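Local structure of Glyco_hydro_cc domain-containing protein (Pseudomonas viridiflava, 6UAV) at residues A[93-103]-A[135-143]. The protein is a family GH128 (subgroup II) endo-beta-1,3-glucanase, a TIM-barrel glycoside hydrolase that probably hydrolyses internal linkages of beta-1,3-glucans. Sequence-based numbering, arbitrary orientation.
Sequences MTPQAAAQLWP and WLDAFYAAY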
loop_
_atom_site.group_PDB
_atom_site.type_symbol
_atom_site.label_atom_id
_atom_site.label_comp_id
_atom_site.label_asym_id
_atom_site.label_seq_id
_atom_site.Cartn_x
_atom_site.Cartn_y
_atom_site.Cartn_z
ATOM N N MET A 93 -0.348 -11.229 12.400
ATOM C CA MET A 93 0.889 -12.065 12.518
ATOM C C MET A 93 1.698 -11.514 13.685
ATOM O O MET A 93 2.052 -10.329 13.682
ATOM C CB MET A 93 1.693 -12.028 11.225
ATOM C CG MET A 93 0.973 -12.830 10.122
ATOM S SD MET A 93 1.882 -12.761 8.606
ATOM C CE MET A 93 3.203 -13.921 8.954
ATOM N N THR A 94 2.043 -12.358 14.630
ATOM C CA THR A 94 2.980 -11.945 15.691
ATOM C C THR A 94 4.339 -11.651 15.087
ATOM O O THR A 94 4.657 -12.059 13.961
ATOM C CB THR A 94 3.104 -13.026 16.755
ATOM O OG1 THR A 94 3.693 -14.157 16.105
ATOM C CG2 THR A 94 1.769 -13.388 17.394
ATOM N N PRO A 95 5.202 -10.911 15.811
ATOM C CA PRO A 95 6.582 -10.722 15.327
ATOM C C PRO A 95 7.282 -12.048 14.972
ATOM O O PRO A 95 7.963 -12.113 13.920
ATOM C CB PRO A 95 7.225 -9.956 16.501
ATOM C CG PRO A 95 6.051 -9.111 17.035
ATOM C CD PRO A 95 4.885 -10.090 16.978
ATOM N N GLN A 96 7.112 -13.063 15.805
ATOM C CA GLN A 96 7.736 -14.371 15.513
ATOM C C GLN A 96 7.135 -14.963 14.240
ATOM O O GLN A 96 7.890 -15.577 13.427
ATOM C CB GLN A 96 7.645 -15.298 16.709
ATOM C CG GLN A 96 8.581 -14.874 17.843
ATOM C CD GLN A 96 10.050 -15.130 17.624
ATOM O OE1 GLN A 96 10.439 -15.742 16.631
ATOM N NE2 GLN A 96 10.886 -14.650 18.547
ATOM N N ALA A 97 5.808 -14.886 14.090
ATOM C CA ALA A 97 5.171 -15.523 12.911
ATOM C C ALA A 97 5.711 -14.836 11.670
ATOM O O ALA A 97 6.047 -15.508 10.655
ATOM C CB ALA A 97 3.671 -15.493 13.035
ATOM N N ALA A 98 5.914 -13.512 11.701
ATOM C CA ALA A 98 6.426 -12.815 10.514
ATOM C C ALA A 98 7.880 -13.190 10.292
ATOM O O ALA A 98 8.296 -13.386 9.138
ATOM C CB ALA A 98 6.193 -11.316 10.611
ATOM N N ALA A 99 8.683 -13.261 11.359
ATOM C CA ALA A 99 10.074 -13.717 11.241
ATOM C C ALA A 99 10.101 -15.116 10.598
ATOM O O ALA A 99 10.969 -15.344 9.775
ATOM C CB ALA A 99 10.792 -13.691 12.594
ATOM N N GLN A 100 9.210 -16.023 11.015
ATOM C CA GLN A 100 9.180 -17.402 10.458
ATOM C C GLN A 100 8.895 -17.365 8.939
ATOM O O GLN A 100 9.509 -18.160 8.161
ATOM C CB GLN A 100 8.152 -18.259 11.212
ATOM C CG GLN A 100 8.030 -19.707 10.730
ATOM C CD GLN A 100 7.359 -20.579 11.778
ATOM O OE1 GLN A 100 6.795 -20.113 12.750
ATOM N NE2 GLN A 100 7.369 -21.874 11.610
ATOM N N LEU A 101 7.986 -16.526 8.478
ATOM C CA LEU A 101 7.653 -16.388 7.031
ATOM C C LEU A 101 8.841 -15.798 6.274
ATOM O O LEU A 101 8.998 -16.062 5.090
ATOM C CB LEU A 101 6.390 -15.536 6.878
ATOM C CG LEU A 101 5.934 -15.252 5.449
ATOM C CD1 LEU A 101 5.576 -16.532 4.732
ATOM C CD2 LEU A 101 4.776 -14.286 5.420
ATOM N N TRP A 102 9.582 -14.904 6.896
ATOM C CA TRP A 102 10.409 -13.940 6.130
ATOM C C TRP A 102 11.373 -14.630 5.190
ATOM O O TRP A 102 11.553 -14.165 4.053
ATOM C CB TRP A 102 11.112 -12.941 7.080
ATOM C CG TRP A 102 11.347 -11.625 6.401
ATOM C CD1 TRP A 102 12.503 -11.114 5.852
ATOM C CD2 TRP A 102 10.323 -10.676 6.105
ATOM N NE1 TRP A 102 12.240 -9.900 5.285
ATOM C CE2 TRP A 102 10.925 -9.611 5.399
ATOM C CE3 TRP A 102 8.951 -10.616 6.352
ATOM C CZ2 TRP A 102 10.215 -8.485 4.975
ATOM C CZ3 TRP A 102 8.264 -9.473 5.971
ATOM C CH2 TRP A 102 8.892 -8.433 5.304
ATOM N N PRO A 103 12.078 -15.715 5.591
ATOM C CA PRO A 103 13.048 -16.357 4.678
ATOM C C PRO A 103 12.400 -16.805 3.350
ATOM O O PRO A 103 13.084 -16.793 2.318
ATOM C CB PRO A 103 13.617 -17.526 5.494
ATOM C CG PRO A 103 13.464 -17.029 6.968
ATOM C CD PRO A 103 12.114 -16.336 6.937
ATOM N N TRP A 135 6.037 -3.481 17.350
ATOM C CA TRP A 135 5.924 -4.687 16.491
ATOM C C TRP A 135 7.200 -4.831 15.655
ATOM O O TRP A 135 7.784 -5.940 15.630
ATOM C CB TRP A 135 4.593 -4.664 15.702
ATOM C CG TRP A 135 4.313 -5.953 14.973
ATOM C CD1 TRP A 135 3.511 -6.955 15.405
ATOM C CD2 TRP A 135 4.983 -6.435 13.809
ATOM N NE1 TRP A 135 3.563 -8.010 14.525
ATOM C CE2 TRP A 135 4.479 -7.724 13.526
ATOM C CE3 TRP A 135 5.931 -5.877 12.924
ATOM C CZ2 TRP A 135 4.932 -8.502 12.471
ATOM C CZ3 TRP A 135 6.354 -6.624 11.845
ATOM C CH2 TRP A 135 5.858 -7.918 11.626
ATOM N N LEU A 136 7.643 -3.783 14.996
ATOM C CA LEU A 136 8.828 -3.873 14.119
ATOM C C LEU A 136 10.084 -4.158 14.921
ATOM O O LEU A 136 10.898 -4.959 14.434
ATOM C CB LEU A 136 9.003 -2.600 13.298
ATOM C CG LEU A 136 8.036 -2.385 12.120
ATOM C CD1 LEU A 136 8.129 -0.951 11.644
ATOM C CD2 LEU A 136 8.321 -3.356 10.997
ATOM N N ASP A 137 10.279 -3.552 16.093
ATOM C CA ASP A 137 11.433 -3.882 16.951
ATOM C C ASP A 137 11.456 -5.390 17.203
ATOM O O ASP A 137 12.544 -6.027 17.087
ATOM C CB ASP A 137 11.415 -3.106 18.249
ATOM C CG ASP A 137 11.820 -1.652 18.138
ATOM O OD1 ASP A 137 12.294 -1.239 17.009
ATOM O OD2 ASP A 137 11.705 -0.967 19.182
ATOM N N ALA A 138 10.312 -5.932 17.587
ATOM C CA ALA A 138 10.222 -7.351 17.961
ATOM C C ALA A 138 10.485 -8.232 16.742
ATOM O O ALA A 138 11.154 -9.279 16.895
ATOM C CB ALA A 138 8.883 -7.627 18.554
ATOM N N PHE A 139 9.943 -7.848 15.576
ATOM C CA PHE A 139 10.144 -8.616 14.323
ATOM C C PHE A 139 11.623 -8.608 13.960
ATOM O O PHE A 139 12.188 -9.701 13.683
ATOM C CB PHE A 139 9.289 -7.959 13.223
ATOM C CG PHE A 139 9.649 -8.345 11.828
ATOM C CD1 PHE A 139 9.521 -9.653 11.392
ATOM C CD2 PHE A 139 10.189 -7.403 10.976
ATOM C CE1 PHE A 139 9.900 -9.996 10.109
ATOM C CE2 PHE A 139 10.566 -7.741 9.684
ATOM C CZ PHE A 139 10.399 -9.043 9.250
ATOM N N TYR A 140 12.276 -7.459 14.033
ATOM C CA TYR A 140 13.732 -7.377 13.785
ATOM C C TYR A 140 14.496 -8.278 14.779
ATOM O O TYR A 140 15.358 -9.065 14.390
ATOM C CB TYR A 140 14.220 -5.936 13.934
ATOM C CG TYR A 140 14.329 -5.134 12.660
ATOM C CD1 TYR A 140 13.195 -4.528 12.122
ATOM C CD2 TYR A 140 15.543 -4.919 12.041
ATOM C CE1 TYR A 140 13.264 -3.713 11.014
ATOM C CE2 TYR A 140 15.626 -4.114 10.919
ATOM C CZ TYR A 140 14.486 -3.514 10.423
ATOM O OH TYR A 140 14.535 -2.734 9.318
ATOM N N ALA A 141 14.126 -8.260 16.057
ATOM C CA ALA A 141 14.836 -9.049 17.085
ATOM C C ALA A 141 14.593 -10.553 16.846
ATOM O O ALA A 141 15.517 -11.329 17.081
ATOM C CB ALA A 141 14.370 -8.588 18.440
ATOM N N ALA A 142 13.378 -10.929 16.411
ATOM C CA ALA A 142 13.016 -12.343 16.175
ATOM C C ALA A 142 13.811 -12.838 14.972
ATOM O O ALA A 142 14.415 -13.922 15.005
ATOM C CB ALA A 142 11.553 -12.497 15.949
ATOM N N TYR A 143 13.791 -12.080 13.890
ATOM C CA TYR A 143 14.521 -12.482 12.667
ATOM C C TYR A 143 16.012 -12.586 13.000
ATOM O O TYR A 143 16.674 -13.603 12.688
ATOM C CB TYR A 143 14.252 -11.523 11.514
ATOM C CG TYR A 143 14.912 -12.058 10.273
ATOM C CD1 TYR A 143 16.245 -11.853 10.049
ATOM C CD2 TYR A 143 14.223 -12.832 9.342
ATOM C CE1 TYR A 143 16.884 -12.348 8.924
ATOM C CE2 TYR A 143 14.848 -13.368 8.231
ATOM C CZ TYR A 143 16.181 -13.100 7.996
ATOM O OH TYR A 143 16.874 -13.641 6.948
HETATM O O HOH W 1 13.140 -16.205 15.683
#
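The indole NE1 of W135 donates to M93 O at 2.9 Å; the acceptor lies close to the indole plane, the donor lies in the carbonyl plane, and the N-H...O angle is 149°. This bond joins M93, just before helix 95-112, to helix 132-146; the two are consecutive outer helices of the TIM barrel, on either side of strand 115-121 in the chain. P95, in the first turn, lies over one face of the same indole: its CG is 3.8 Å from the centroid of the five-membered ring and close to the ring normal, which defines a CH-pi contact. A98 CB meets the indole rim instead, 3.6 Å from W135 CH2. One turn after W135, F139 enters as a knob into the hole formed by P95, A98, A99 and W102. With CG anti to the backbone N (chi1 164°), its ring reaches across the interface, and its edge, at CZ, points at a face of the W102 six-membered ring, 3.5 Å from W102 CD2. W102 in turn directs its edge at the face of Y143, offset, with planes at 84°. The small A99 and A142 meet CB to CB at 3.6 Å; the axes of segments 95-103 and 135-143 approach to 8.1 Å. Beside the exposed Q96, a water donates to both Q96 OE1 and A142 O. Outside the pair, W102 NE1 bonds to Q153 O, and Y143 OH to E106 and R150. The chemistry is thus mainly apolar and aromatic, with the indole-carbonyl bond and P95 probably restricting W135 rotation at one end and edge-to-face rings packed at the other.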